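PDB 3G87: malonyl CoA-acyl carrier protein transacylase from Burkholderia pseudomallei, which probably transfers the malonyl group from malonyl-CoA to holo acyl carrier protein, releasing CoA, in the manner of bacterial malonyl-CoA:ACP transacylases. Local coordinates for residues Gln205-Ala208 / Ala209-Gln212; Val114-Arg117 / Ala118-Ser122; Gly193-Ser197 / Lys198-Pro202; Pro231-Asn234 / Gly235-Ser238. All blocks are in the same frame, centred on the assembly; numbering follows the deposited sequence.

Contact 1. Residues Gln205-Ala208 / Ala209-Gln212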
ATOM      1  N   GLN A 205      -4.987  16.298  -5.001  1.00 23.37           N
ATOM      2  CA  GLN A 205      -5.992  17.317  -4.877  1.00 25.06           C
ATOM      3  C   GLN A 205      -7.292  16.883  -5.487  1.00 24.10           C
ATOM      4  O   GLN A 205      -8.314  17.110  -4.920  1.00 23.95           O
ATOM      5  CB  GLN A 205      -5.544  18.661  -5.433  1.00 25.89           C
ATOM      6  CG  GLN A 205      -4.389  19.313  -4.714  1.00 31.77           C
ATOM      7  CD  GLN A 205      -4.354  19.064  -3.213  1.00 38.71           C
ATOM      8  OE1 GLN A 205      -5.227  19.473  -2.488  1.00 40.01           O
ATOM      9  NE2 GLN A 205      -3.326  18.403  -2.760  1.00 41.77           N
ATOM     10  N   ALA A 206      -7.223  16.244  -6.643  1.00 22.94           N
ATOM     11  CA  ALA A 206      -8.443  15.741  -7.274  1.00 22.17           C
ATOM     12  C   ALA A 206      -9.084  14.730  -6.328  1.00 21.88           C
ATOM     13  O   ALA A 206     -10.322  14.708  -6.185  1.00 22.18           O
ATOM     14  CB  ALA A 206      -8.155  15.116  -8.652  1.00 21.87           C
ATOM     15  N   PHE A 207      -8.247  13.923  -5.650  1.00 20.97           N
ATOM     16  CA  PHE A 207      -8.758  12.828  -4.812  1.00 20.74           C
ATOM     17  C   PHE A 207      -9.345  13.399  -3.535  1.00 20.73           C
ATOM     18  O   PHE A 207     -10.377  12.939  -3.077  1.00 20.62           O
ATOM     19  CB  PHE A 207      -7.669  11.821  -4.437  1.00 21.53           C
ATOM     20  CG  PHE A 207      -8.176  10.691  -3.580  1.00 21.92           C
ATOM     21  CD1 PHE A 207      -9.007   9.692  -4.133  1.00 18.70           C
ATOM     22  CD2 PHE A 207      -7.843  10.629  -2.234  1.00 22.08           C
ATOM     23  CE1 PHE A 207      -9.505   8.665  -3.362  1.00 20.31           C
ATOM     24  CE2 PHE A 207      -8.349   9.563  -1.424  1.00 24.95           C
ATOM     25  CZ  PHE A 207      -9.202   8.592  -1.998  1.00 22.66           C
ATOM     26  N   ALA A 208      -8.693  14.413  -2.969  1.00 20.88           N
ATOM     27  CA  ALA A 208      -9.201  15.081  -1.775  1.00 21.40           C
ATOM     28  C   ALA A 208     -10.591  15.685  -2.068  1.00 21.17           C
ATOM     29  O   ALA A 208     -11.444  15.755  -1.190  1.00 20.59           O
ATOM     30  CB  ALA A 208      -8.232  16.195  -1.323  1.00 21.84           C
ATOM     31  N   ALA A 209     -10.819  16.099  -3.291  1.00 21.37           N
ATOM     32  CA  ALA A 209     -12.038  16.749  -3.643  1.00 21.75           C
ATOM     33  C   ALA A 209     -13.133  15.730  -3.719  1.00 22.63           C
ATOM     34  O   ALA A 209     -14.216  16.013  -3.328  1.00 24.00           O
ATOM     35  CB  ALA A 209     -11.907  17.495  -4.899  1.00 21.51           C
ATOM     36  N   HIS A 210     -12.809  14.545  -4.215  1.00 21.39           N
ATOM     37  CA  HIS A 210     -13.737  13.459  -4.348  1.00 20.44           C
ATOM     38  C   HIS A 210     -14.156  12.989  -2.955  1.00 21.60           C
ATOM     39  O   HIS A 210     -15.280  12.675  -2.738  1.00 20.80           O
ATOM     40  CB  HIS A 210     -13.101  12.392  -5.209  1.00 18.92           C
ATOM     41  CG  HIS A 210     -13.815  11.089  -5.255  1.00 19.07           C
ATOM     42  ND1 HIS A 210     -14.993  10.904  -5.922  1.00 20.92           N
ATOM     43  CD2 HIS A 210     -13.473   9.886  -4.782  1.00 18.67           C
ATOM     44  CE1 HIS A 210     -15.360   9.654  -5.835  1.00 16.24           C
ATOM     45  NE2 HIS A 210     -14.456   9.015  -5.143  1.00 18.92           N
ATOM     46  N   LEU A 211     -13.216  13.011  -2.029  1.00 22.28           N
ATOM     47  CA  LEU A 211     -13.427  12.552  -0.682  1.00 24.04           C
ATOM     48  C   LEU A 211     -14.465  13.338   0.063  1.00 25.53           C
ATOM     49  O   LEU A 211     -15.077  12.824   0.936  1.00 25.74           O
ATOM     50  CB  LEU A 211     -12.142  12.583   0.118  1.00 23.47           C
ATOM     51  CG  LEU A 211     -11.296  11.346   0.231  1.00 23.17           C
ATOM     52  CD1 LEU A 211      -9.959  11.680   0.744  1.00 21.05           C
ATOM     53  CD2 LEU A 211     -11.956  10.323   1.103  1.00 22.62           C
ATOM     54  N   GLN A 212     -14.641  14.591  -0.316  1.00 26.99           N
ATOM     55  CA  GLN A 212     -15.596  15.455   0.307  1.00 27.93           C
ATOM     56  C   GLN A 212     -17.028  15.012   0.143  1.00 27.42           C
ATOM     57  O   GLN A 212     -17.860  15.431   0.872  1.00 28.62           O
ATOM     58  CB  GLN A 212     -15.362  16.914  -0.063  1.00 28.74           C
ATOM     59  CG  GLN A 212     -14.192  17.549   0.662  1.00 33.91           C
ATOM     60  CD  GLN A 212     -13.707  18.854   0.061  1.00 44.14           C
ATOM     61  OE1 GLN A 212     -13.459  18.955  -1.123  1.00 47.87           O
ATOM     62  NE2 GLN A 212     -13.551  19.857   0.887  1.00 47.42           N
TER

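Contact 2. Residues Val114-Arg117 / Ala118-Ser122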
ATOM      1  N   VAL A 114     -11.273   3.828  -4.094  1.00 16.27           N
ATOM      2  CA  VAL A 114     -10.162   3.176  -4.752  1.00 16.57           C
ATOM      3  C   VAL A 114     -10.144   3.347  -6.273  1.00 17.34           C
ATOM      4  O   VAL A 114      -9.156   3.641  -6.828  1.00 17.25           O
ATOM      5  CB  VAL A 114     -10.032   1.707  -4.335  1.00 17.31           C
ATOM      6  CG1 VAL A 114      -9.199   0.975  -5.234  1.00 17.40           C
ATOM      7  CG2 VAL A 114      -9.517   1.562  -2.967  1.00 15.17           C
ATOM      8  N   ALA A 115     -11.294   3.171  -6.890  1.00 17.42           N
ATOM      9  CA  ALA A 115     -11.487   3.429  -8.279  1.00 17.47           C
ATOM     10  C   ALA A 115     -11.164   4.864  -8.679  1.00 17.14           C
ATOM     11  O   ALA A 115     -10.559   5.060  -9.642  1.00 18.35           O
ATOM     12  CB  ALA A 115     -12.824   3.028  -8.711  1.00 16.80           C
ATOM     13  N   ARG A 116     -11.531   5.845  -7.899  1.00 16.60           N
ATOM     14  CA  ARG A 116     -11.138   7.208  -8.198  1.00 17.07           C
ATOM     15  C   ARG A 116      -9.649   7.414  -8.007  1.00 17.34           C
ATOM     16  O   ARG A 116      -9.031   8.004  -8.819  1.00 17.95           O
ATOM     17  CB  ARG A 116     -11.968   8.236  -7.422  1.00 14.95           C
ATOM     18  CG  ARG A 116     -11.668   9.687  -7.685  1.00 15.59           C
ATOM     19  CD  ARG A 116     -12.642  10.360  -8.551  1.00 16.95           C
ATOM     20  NE  ARG A 116     -12.984   9.554  -9.698  1.00 18.64           N
ATOM     21  CZ  ARG A 116     -12.548   9.686 -10.947  1.00 22.25           C
ATOM     22  NH1 ARG A 116     -12.962   8.863 -11.853  1.00 15.87           N
ATOM     23  NH2 ARG A 116     -11.768  10.629 -11.327  1.00 24.51           N
ATOM     24  N   ARG A 117      -9.094   6.889  -6.938  1.00 17.49           N
ATOM     25  CA  ARG A 117      -7.675   6.947  -6.689  1.00 17.99           C
ATOM     26  C   ARG A 117      -6.861   6.318  -7.811  1.00 18.20           C
ATOM     27  O   ARG A 117      -5.925   6.861  -8.262  1.00 17.04           O
ATOM     28  CB  ARG A 117      -7.336   6.316  -5.343  1.00 17.78           C
ATOM     29  CG  ARG A 117      -5.883   6.310  -5.006  1.00 19.91           C
ATOM     30  CD  ARG A 117      -5.616   5.464  -3.846  1.00 23.12           C
ATOM     31  NE  ARG A 117      -4.404   5.762  -3.127  1.00 23.07           N
ATOM     32  CZ  ARG A 117      -3.353   4.974  -3.092  1.00 20.58           C
ATOM     33  NH1 ARG A 117      -3.337   3.889  -3.802  1.00 15.93           N
ATOM     34  NH2 ARG A 117      -2.331   5.292  -2.382  1.00 14.48           N
ATOM     35  N   ALA A 118      -7.304   5.172  -8.247  1.00 19.18           N
ATOM     36  CA  ALA A 118      -6.629   4.384  -9.226  1.00 21.06           C
ATOM     37  C   ALA A 118      -6.719   5.005 -10.591  1.00 21.53           C
ATOM     38  O   ALA A 118      -5.756   5.039 -11.288  1.00 23.21           O
ATOM     39  CB  ALA A 118      -7.139   2.967  -9.224  1.00 20.20           C
ATOM     40  N   GLU A 119      -7.878   5.525 -10.932  1.00 21.38           N
ATOM     41  CA  GLU A 119      -8.039   6.304 -12.171  1.00 21.11           C
ATOM     42  C   GLU A 119      -7.127   7.517 -12.220  1.00 21.01           C
ATOM     43  O   GLU A 119      -6.410   7.679 -13.217  1.00 21.27           O
ATOM     44  CB  GLU A 119      -9.495   6.717 -12.390  1.00 20.59           C
ATOM     45  CG  GLU A 119      -9.684   7.667 -13.545  1.00 22.26           C
ATOM     46  CD  GLU A 119      -9.190   7.124 -14.894  1.00 23.99           C
ATOM     47  OE1 GLU A 119      -9.250   5.906 -15.109  1.00 24.50           O
ATOM     48  OE2 GLU A 119      -8.740   7.924 -15.760  1.00 24.71           O
ATOM     49  N   LEU A 120      -7.110   8.353 -11.168  1.00 20.47           N
ATOM     50  CA  LEU A 120      -6.241   9.549 -11.212  1.00 20.55           C
ATOM     51  C   LEU A 120      -4.743   9.175 -11.280  1.00 22.39           C
ATOM     52  O   LEU A 120      -3.951   9.748 -12.086  1.00 22.88           O
ATOM     53  CB  LEU A 120      -6.479  10.494 -10.027  1.00 19.19           C
ATOM     54  CG  LEU A 120      -7.896  11.031  -9.894  1.00 20.35           C
ATOM     55  CD1 LEU A 120      -8.175  11.432  -8.436  1.00 16.94           C
ATOM     56  CD2 LEU A 120      -8.128  12.199 -10.852  1.00 18.60           C
ATOM     57  N   MET A 121      -4.328   8.243 -10.428  1.00 21.92           N
ATOM     58  CA  MET A 121      -2.943   7.873 -10.442  1.00 22.72           C
ATOM     59  C   MET A 121      -2.530   7.341 -11.821  1.00 23.50           C
ATOM     60  O   MET A 121      -1.434   7.632 -12.292  1.00 23.89           O
ATOM     61  CB  MET A 121      -2.623   6.890  -9.317  1.00 22.17           C
ATOM     62  CG  MET A 121      -2.545   7.590  -7.962  1.00 19.69           C
ATOM     63  SD  MET A 121      -2.436   6.436  -6.596  1.00 23.53           S
ATOM     64  CE  MET A 121      -1.040   5.335  -7.064  1.00 24.35           C
ATOM     65  N   SER A 122      -3.414   6.652 -12.510  1.00 23.89           N
ATOM     66  CA  SER A 122      -3.164   6.204 -13.871  1.00 23.67           C
ATOM     67  C   SER A 122      -2.971   7.249 -14.963  1.00 24.00           C
ATOM     68  O   SER A 122      -2.451   6.942 -15.966  1.00 23.69           O
ATOM     69  CB  SER A 122      -4.189   5.175 -14.299  1.00 23.76           C
ATOM     70  OG  SER A 122      -5.268   5.714 -14.979  1.00 23.76           O
TER

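Contact 3. Residues Gly193-Ser197 / Lys198-Pro202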
ATOM      1  N   GLY A 193       3.903   6.283 -13.545  1.00 33.36           N
ATOM      2  CA  GLY A 193       3.854   7.335 -12.543  1.00 31.39           C
ATOM      3  C   GLY A 193       4.930   7.245 -11.469  1.00 29.47           C
ATOM      4  O   GLY A 193       5.343   6.180 -11.031  1.00 28.13           O
ATOM      5  N   ALA A 194       5.362   8.418 -11.057  1.00 28.74           N
ATOM      6  CA  ALA A 194       6.290   8.594  -9.968  1.00 26.61           C
ATOM      7  C   ALA A 194       5.367   8.690  -8.766  1.00 25.44           C
ATOM      8  O   ALA A 194       5.005   9.804  -8.367  1.00 25.23           O
ATOM      9  CB  ALA A 194       7.008   9.897 -10.178  1.00 26.21           C
ATOM     10  N   PHE A 195       4.974   7.538  -8.217  1.00 23.45           N
ATOM     11  CA  PHE A 195       3.970   7.497  -7.167  1.00 22.80           C
ATOM     12  C   PHE A 195       4.617   7.898  -5.872  1.00 22.67           C
ATOM     13  O   PHE A 195       5.808   7.654  -5.668  1.00 20.12           O
ATOM     14  CB  PHE A 195       3.332   6.105  -7.035  1.00 22.36           C
ATOM     15  CG  PHE A 195       2.493   5.683  -8.254  1.00 22.66           C
ATOM     16  CD1 PHE A 195       1.962   6.654  -9.143  1.00 20.15           C
ATOM     17  CD2 PHE A 195       2.216   4.318  -8.501  1.00 20.59           C
ATOM     18  CE1 PHE A 195       1.193   6.285 -10.274  1.00 20.15           C
ATOM     19  CE2 PHE A 195       1.453   3.943  -9.648  1.00 20.36           C
ATOM     20  CZ  PHE A 195       0.933   4.923 -10.510  1.00 20.15           C
ATOM     21  N   HIS A 196       3.835   8.524  -5.034  1.00 22.77           N
ATOM     22  CA  HIS A 196       4.243   8.918  -3.702  1.00 22.48           C
ATOM     23  C   HIS A 196       5.383   9.906  -3.746  1.00 23.60           C
ATOM     24  O   HIS A 196       6.341   9.757  -3.040  1.00 22.78           O
ATOM     25  CB  HIS A 196       4.541   7.684  -2.823  1.00 22.41           C
ATOM     26  CG  HIS A 196       3.316   6.901  -2.462  1.00 21.67           C
ATOM     27  ND1 HIS A 196       2.367   7.364  -1.597  1.00 20.75           N
ATOM     28  CD2 HIS A 196       2.862   5.717  -2.900  1.00 20.27           C
ATOM     29  CE1 HIS A 196       1.388   6.501  -1.500  1.00 20.90           C
ATOM     30  NE2 HIS A 196       1.661   5.499  -2.292  1.00 23.15           N
ATOM     31  N   SER A 197       5.249  10.876  -4.646  1.00 23.24           N
ATOM     32  CA  SER A 197       6.189  11.987  -4.845  1.00 23.88           C
ATOM     33  C   SER A 197       5.358  13.223  -5.211  1.00 23.83           C
ATOM     34  O   SER A 197       4.130  13.151  -5.305  1.00 22.48           O
ATOM     35  CB  SER A 197       7.178  11.704  -5.988  1.00 23.24           C
ATOM     36  OG  SER A 197       6.564  11.920  -7.278  1.00 24.13           O
ATOM     37  N   LYS A 198       6.047  14.336  -5.429  1.00 24.88           N
ATOM     38  CA  LYS A 198       5.414  15.615  -5.804  1.00 26.34           C
ATOM     39  C   LYS A 198       4.669  15.594  -7.140  1.00 25.88           C
ATOM     40  O   LYS A 198       3.882  16.484  -7.392  1.00 26.74           O
ATOM     41  CB  LYS A 198       6.464  16.728  -5.883  1.00 27.13           C
ATOM     42  CG  LYS A 198       7.581  16.486  -6.942  1.00 28.69           C
ATOM     43  CD  LYS A 198       8.557  17.693  -7.003  1.00 34.43           C
ATOM     44  CE  LYS A 198       9.882  17.253  -7.654  1.00 37.58           C
ATOM     45  NZ  LYS A 198      10.888  18.371  -7.770  1.00 40.46           N
ATOM     46  N   PHE A 199       4.956  14.622  -8.001  1.00 25.60           N
ATOM     47  CA  PHE A 199       4.240  14.512  -9.270  1.00 26.64           C
ATOM     48  C   PHE A 199       2.772  14.110  -9.086  1.00 27.09           C
ATOM     49  O   PHE A 199       1.945  14.375  -9.951  1.00 28.29           O
ATOM     50  CB  PHE A 199       5.029  13.683 -10.320  1.00 25.99           C
ATOM     51  CG  PHE A 199       6.395  14.287 -10.630  1.00 27.87           C
ATOM     52  CD1 PHE A 199       6.511  15.381 -11.496  1.00 28.65           C
ATOM     53  CD2 PHE A 199       7.548  13.847  -9.964  1.00 28.46           C
ATOM     54  CE1 PHE A 199       7.754  15.994 -11.754  1.00 26.61           C
ATOM     55  CE2 PHE A 199       8.786  14.442 -10.220  1.00 28.70           C
ATOM     56  CZ  PHE A 199       8.884  15.516 -11.131  1.00 28.65           C
ATOM     57  N   MET A 200       2.443  13.529  -7.951  1.00 27.05           N
ATOM     58  CA  MET A 200       1.123  13.084  -7.606  1.00 25.88           C
ATOM     59  C   MET A 200       0.244  14.133  -6.987  1.00 24.76           C
ATOM     60  O   MET A 200      -0.881  13.885  -6.704  1.00 25.25           O
ATOM     61  CB  MET A 200       1.205  11.872  -6.701  1.00 25.29           C
ATOM     62  CG  MET A 200       1.616  10.631  -7.391  1.00 27.44           C
ATOM     63  SD  MET A 200       0.818  10.217  -8.927  1.00 33.16           S
ATOM     64  CE  MET A 200       2.143  10.534  -9.897  1.00 26.77           C
ATOM     65  N   ARG A 201       0.781  15.306  -6.800  1.00 23.18           N
ATOM     66  CA  ARG A 201       0.016  16.389  -6.267  1.00 23.15           C
ATOM     67  C   ARG A 201      -1.338  16.660  -6.941  1.00 21.05           C
ATOM     68  O   ARG A 201      -2.269  16.859  -6.279  1.00 20.42           O
ATOM     69  CB  ARG A 201       0.829  17.641  -6.204  1.00 23.19           C
ATOM     70  CG  ARG A 201       1.285  17.869  -4.877  1.00 31.93           C
ATOM     71  CD  ARG A 201       2.304  18.938  -4.800  1.00 41.96           C
ATOM     72  NE  ARG A 201       3.573  18.496  -4.297  1.00 52.21           N
ATOM     73  CZ  ARG A 201       3.787  17.992  -3.086  1.00 58.30           C
ATOM     74  NH1 ARG A 201       2.777  17.858  -2.233  1.00 59.71           N
ATOM     75  NH2 ARG A 201       5.014  17.626  -2.724  1.00 57.44           N
ATOM     76  N   PRO A 202      -1.414  16.660  -8.248  1.00 20.26           N
ATOM     77  CA  PRO A 202      -2.689  16.887  -8.890  1.00 21.32           C
ATOM     78  C   PRO A 202      -3.726  15.776  -8.672  1.00 21.87           C
ATOM     79  O   PRO A 202      -4.850  16.115  -8.435  1.00 22.98           O
ATOM     80  CB  PRO A 202      -2.311  17.111 -10.338  1.00 20.68           C
ATOM     81  CG  PRO A 202      -1.030  17.530 -10.296  1.00 20.08           C
ATOM     82  CD  PRO A 202      -0.334  16.940  -9.181  1.00 20.19           C
TER

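Contact 4. Residues Pro231-Asn234 / Gly235-Ser238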
ATOM      1  N   PRO A 231      -0.944   6.383  14.464  1.00 18.08           N
ATOM      2  CA  PRO A 231      -2.379   6.209  14.361  1.00 18.52           C
ATOM      3  C   PRO A 231      -3.129   7.411  13.725  1.00 20.57           C
ATOM      4  O   PRO A 231      -2.884   8.523  14.073  1.00 20.92           O
ATOM      5  CB  PRO A 231      -2.781   6.033  15.807  1.00 18.15           C
ATOM      6  CG  PRO A 231      -1.625   5.813  16.515  1.00 15.43           C
ATOM      7  CD  PRO A 231      -0.505   6.307  15.848  1.00 18.20           C
ATOM      8  N   TYR A 232      -3.996   7.140  12.771  1.00 20.89           N
ATOM      9  CA  TYR A 232      -4.961   8.082  12.266  1.00 21.95           C
ATOM     10  C   TYR A 232      -5.658   8.843  13.404  1.00 24.32           C
ATOM     11  O   TYR A 232      -6.141   8.293  14.337  1.00 23.99           O
ATOM     12  CB  TYR A 232      -5.996   7.397  11.376  1.00 20.90           C
ATOM     13  CG  TYR A 232      -5.797   7.439   9.873  1.00 17.51           C
ATOM     14  CD1 TYR A 232      -5.127   6.450   9.216  1.00 13.43           C
ATOM     15  CD2 TYR A 232      -6.352   8.431   9.116  1.00 16.97           C
ATOM     16  CE1 TYR A 232      -4.975   6.467   7.917  1.00 11.68           C
ATOM     17  CE2 TYR A 232      -6.194   8.462   7.811  1.00 14.31           C
ATOM     18  CZ  TYR A 232      -5.507   7.475   7.191  1.00 16.18           C
ATOM     19  OH  TYR A 232      -5.364   7.498   5.863  1.00 17.83           O
ATOM     20  N   GLU A 233      -5.674  10.147  13.320  1.00 26.81           N
ATOM     21  CA  GLU A 233      -6.284  10.925  14.351  1.00 29.83           C
ATOM     22  C   GLU A 233      -7.775  10.906  14.189  1.00 30.76           C
ATOM     23  O   GLU A 233      -8.237  10.722  13.141  1.00 30.99           O
ATOM     24  CB  GLU A 233      -5.792  12.346  14.274  1.00 30.60           C
ATOM     25  CG  GLU A 233      -4.532  12.603  15.017  1.00 36.75           C
ATOM     26  CD  GLU A 233      -3.937  13.899  14.643  1.00 44.96           C
ATOM     27  OE1 GLU A 233      -4.245  14.870  15.345  1.00 47.60           O
ATOM     28  OE2 GLU A 233      -3.213  13.973  13.628  1.00 46.29           O
ATOM     29  N   ASN A 234      -8.528  11.114  15.236  1.00 31.77           N
ATOM     30  CA  ASN A 234      -9.940  11.296  15.072  1.00 33.66           C
ATOM     31  C   ASN A 234     -10.163  12.608  14.346  1.00 34.60           C
ATOM     32  O   ASN A 234      -9.512  13.578  14.610  1.00 35.64           O
ATOM     33  CB  ASN A 234     -10.673  11.229  16.388  1.00 33.75           C
ATOM     34  CG  ASN A 234     -10.740   9.851  16.944  1.00 33.49           C
ATOM     35  OD1 ASN A 234     -10.675   8.903  16.244  1.00 36.63           O
ATOM     36  ND2 ASN A 234     -10.883   9.750  18.214  1.00 32.36           N
ATOM     37  N   GLY A 235     -11.018  12.585  13.362  1.00 35.31           N
ATOM     38  CA  GLY A 235     -11.202  13.716  12.508  1.00 36.17           C
ATOM     39  C   GLY A 235     -10.247  13.954  11.376  1.00 36.16           C
ATOM     40  O   GLY A 235     -10.489  14.809  10.601  1.00 36.49           O
ATOM     41  N   ARG A 236      -9.172  13.208  11.250  1.00 36.55           N
ATOM     42  CA  ARG A 236      -8.245  13.473  10.181  1.00 36.94           C
ATOM     43  C   ARG A 236      -8.152  12.360   9.193  1.00 36.43           C
ATOM     44  O   ARG A 236      -7.179  12.224   8.498  1.00 37.07           O
ATOM     45  CB  ARG A 236      -6.843  13.765  10.691  1.00 37.54           C
ATOM     46  CG  ARG A 236      -6.736  14.545  11.933  1.00 42.07           C
ATOM     47  CD  ARG A 236      -6.919  15.975  11.661  1.00 48.63           C
ATOM     48  NE  ARG A 236      -5.684  16.679  11.403  1.00 52.29           N
ATOM     49  CZ  ARG A 236      -5.629  17.935  11.015  1.00 54.11           C
ATOM     50  NH1 ARG A 236      -6.738  18.609  10.823  1.00 54.31           N
ATOM     51  NH2 ARG A 236      -4.465  18.508  10.826  1.00 54.05           N
ATOM     52  N   VAL A 237      -9.171  11.556   9.126  1.00 35.87           N
ATOM     53  CA  VAL A 237      -9.148  10.423   8.229  1.00 34.71           C
ATOM     54  C   VAL A 237      -9.034  10.834   6.783  1.00 35.47           C
ATOM     55  O   VAL A 237      -8.160  10.422   6.119  1.00 35.89           O
ATOM     56  CB  VAL A 237     -10.328   9.487   8.461  1.00 34.05           C
ATOM     57  CG1 VAL A 237     -10.174   8.238   7.725  1.00 31.54           C
ATOM     58  CG2 VAL A 237     -10.510   9.242   9.916  1.00 32.04           C
ATOM     59  N   SER A 238      -9.928  11.658   6.294  1.00 36.50           N
ATOM     60  CA  SER A 238      -9.804  12.105   4.938  1.00 37.14           C
ATOM     61  C   SER A 238      -8.565  12.889   4.754  1.00 36.98           C
ATOM     62  O   SER A 238      -7.931  12.791   3.763  1.00 36.25           O
ATOM     63  CB  SER A 238     -10.996  12.928   4.527  1.00 37.40           C
ATOM     64  OG  SER A 238     -12.121  12.235   4.871  1.00 39.18           O
TER

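Contact 1. Residues Gln205-Ala208 / Ala209-Gln212
Two amides turn to one carbonyl oxygen near the C-terminal end of helix 201-211: Ala-206 O accepts His-210 N at 3.2 Å, the ordinary alpha-helical i to i+4 bond, and a weak second bond from Ala-209 N. Ala-209 N is shared in turn, because it also donates to Gln-205 O at 3.2 Å, with a bent N-H...O angle of 138°. One residue on, Leu-211 N donates to Phe-207 O at 3.0 Å, continuing the same i to i+4 pattern. On the buried side of this ladder Phe-207 meets Leu-211. With CG anti to the backbone N (chi1 -180°), the Phe-207 ring lies beside the following turn, and Leu-211 crosses it obliquely. The touching is done by one methyl, Leu-211 CD1, which comes to 3.4 Å from Phe-207 CE2, a tight fit. Leu-211 CG backs that methyl, 3.8 Å from Phe-207 CE2. Phe-207 CE1 lies at the edge of the His-210 ring, near the imidazole plane, and the His-210 ring also meets Phe-214 edge-to-face. Phe-207 and Leu-211 are wedged between two other helices: Phe-207 also packs on Leu-241 of helix 237-243, and Leu-211 on Leu-113 of helix 107-123. Ala-208 packs its methyl on Ala-242 of helix 237-243, whereas Ala-209 is exposed. At the end of the segment Gln-212 has an extended chain, and its aliphatic part passes the preceding turn, with Gln-212 CG 3.8 Å from Ala-208 O.

Contact 2. Residues Val114-Arg117 / Ala118-Ser122
Met-121 lays its sulfur over one face of the Arg-117 guanidinium, with SD 3.8 Å above the plane and displaced toward the rim, so that NE, CZ and NH1 of Arg-117 are almost equally near it. One helical turn separates the two residues, and Arg-117 CG is also 3.8 Å from Met-121 SD. Arg-117 is extended from CG to NE, with CG anti to the backbone N (chi1 179°), which carries its guanidinium clear of the helix; Met-121 bends at its last torsion, where the thioether meets the arginine. On another side of the helix Arg-116 bends at chi2 and chi3 (103° and -45°). Its NH1 then comes to 3.9 Å from Glu-119 CG, while NH2 approaches Leu-120 CD2 at 4.0 Å. The Glu-119 carboxylate leads away, its OE1 staying 5.8 Å from Arg-116 NH1, and OE2 is hydrogen-bonded to Gln-123. Regular i to i+4 backbone bonds, the shortest Ala-118 N to Val-114 O at 2.8 Å, hold the helix. Near its end Ser-122 OG donates to Glu-119 O at 2.9 Å. Leu-120 also packs on Ala-203 of helix 201-211, whereas Met-121 reaches Gln-63 of helix 59-81. Arg-117 NH2 is hydrogen-bonded to Ser-92 OG and more weakly to Gln-244 OE1. Ser-92 sits in a GxSxG sequence like a nucleophile elbow, and an arginine beside such a serine is consistent with the active-site layout of the malonyl-CoA:ACP transacylase family.

Contact 3. Residues Gly193-Ser197 / Lys198-Pro202
Met-200 begins with CB 3.5 Å from Ser-197 O, beneath the turn that its own N-H closes on that oxygen. CG comes next, 3.6 Å from Ala-194 O and close to His-196 N. SD then reaches the edge of the Phe-195 ring, 3.7 Å from Phe-195 CD1. Its line to the ring centroid runs 75° off the normal, so this Met-aromatic contact is of the edge type. The chain is bent at both its second and third torsions, and CE returns to the backbone, ending 3.3 Å from Ala-194 O. That oxygen has a polar partner as well, for Ser-197 OG donates to Ala-194 O at 2.8 Å, from above the carbonyl plane. Ser-197 OG is also an acceptor, taking Phe-199 N at 3.2 Å, an ST turn over the start of the 3-10 segment 198-200. Its chi1 of 78° sets OG between the backbone N and the carbonyl carbon, from where it spans both the loop and the helix entry. The same OG lies at the edge of the Phe-199 ring, while Ala-194, the central residue of an inverse gamma turn, sets CB 4.0 Å from Phe-199 CD2. On the outside Lys-198 forms a salt bridge with Asp-151. His-196 takes a left-handed backbone conformation, and its side chain starts away from the segment 198-202. His-196 NE2 is hydrogen-bonded to Ser-92 OG, and ND1 more weakly to Gln-244 O and Ser-247 O. A histidine so paired with a serine is consistent with the Ser-His catalytic dyad of acyl transferase domains.

Contact 4. Residues Pro231-Asn234 / Gly235-Ser238
Gly-235 is the third residue of a type II beta turn running from Glu-233 to Arg-236. Its positive phi (82°) is the conformation that suits glycine at the third position of such a turn, and its N is hydrogen-bonded to Asp-218 OD1. Next, Arg-236 closes the turn with N to Glu-233 O at 3.3 Å; the approach is straight at N-H, though from above the carbonyl plane. Arg-236 is also the N-cap residue of helix 237-243. Its side chain runs beside that of Glu-233 in the same direction, with CG pressed to 3.3 Å from Glu-233 CB. Their ends do not form a salt bridge: Glu-233 OE2 is 4.3 Å from Arg-236 NE, and Arg-236 NH1 pairs with Glu-239 instead. Val-237 then opens the helix against Tyr-232. Val-237 O lies at the edge of the Tyr-232 ring, 3.3 Å from CE2, and Val-237 CG1 packs on the same CE2 at 4.0 Å. Tyr-232 OH is hydrogen-bonded to Glu-95. Backbone bonds between Tyr-232 and Val-223 tie the loop before the turn to strand 223-224, and the turn leads into helix 237-243, with Tyr-232 and Val-237 both resting on Leu-99 of helix 94-101.

All four contacts are local and follow one another in series, without nesting or crossing: contact 2 on helix 107-123, contact 3 at the loop entering helix 201-211, contact 1 farther along that same helix, and contact 4 at the turn into helix 237-243. None closes a long loop. Helix 201-211 packs against helix 107-123, where Ala-206 CB meets Leu-120 CD2 at 3.7 Å and His-210 CD2 meets Arg-116 CG. Contact 3 touches contact 2 where Phe-195 meets Met-121 and where Arg-117 NH2 approaches His-196 NE2 at 4.0 Å. Contact 4 touches contact 1 at Leu-211 and Ser-238, but lies about 9 Å from contact 2 by nearest atoms.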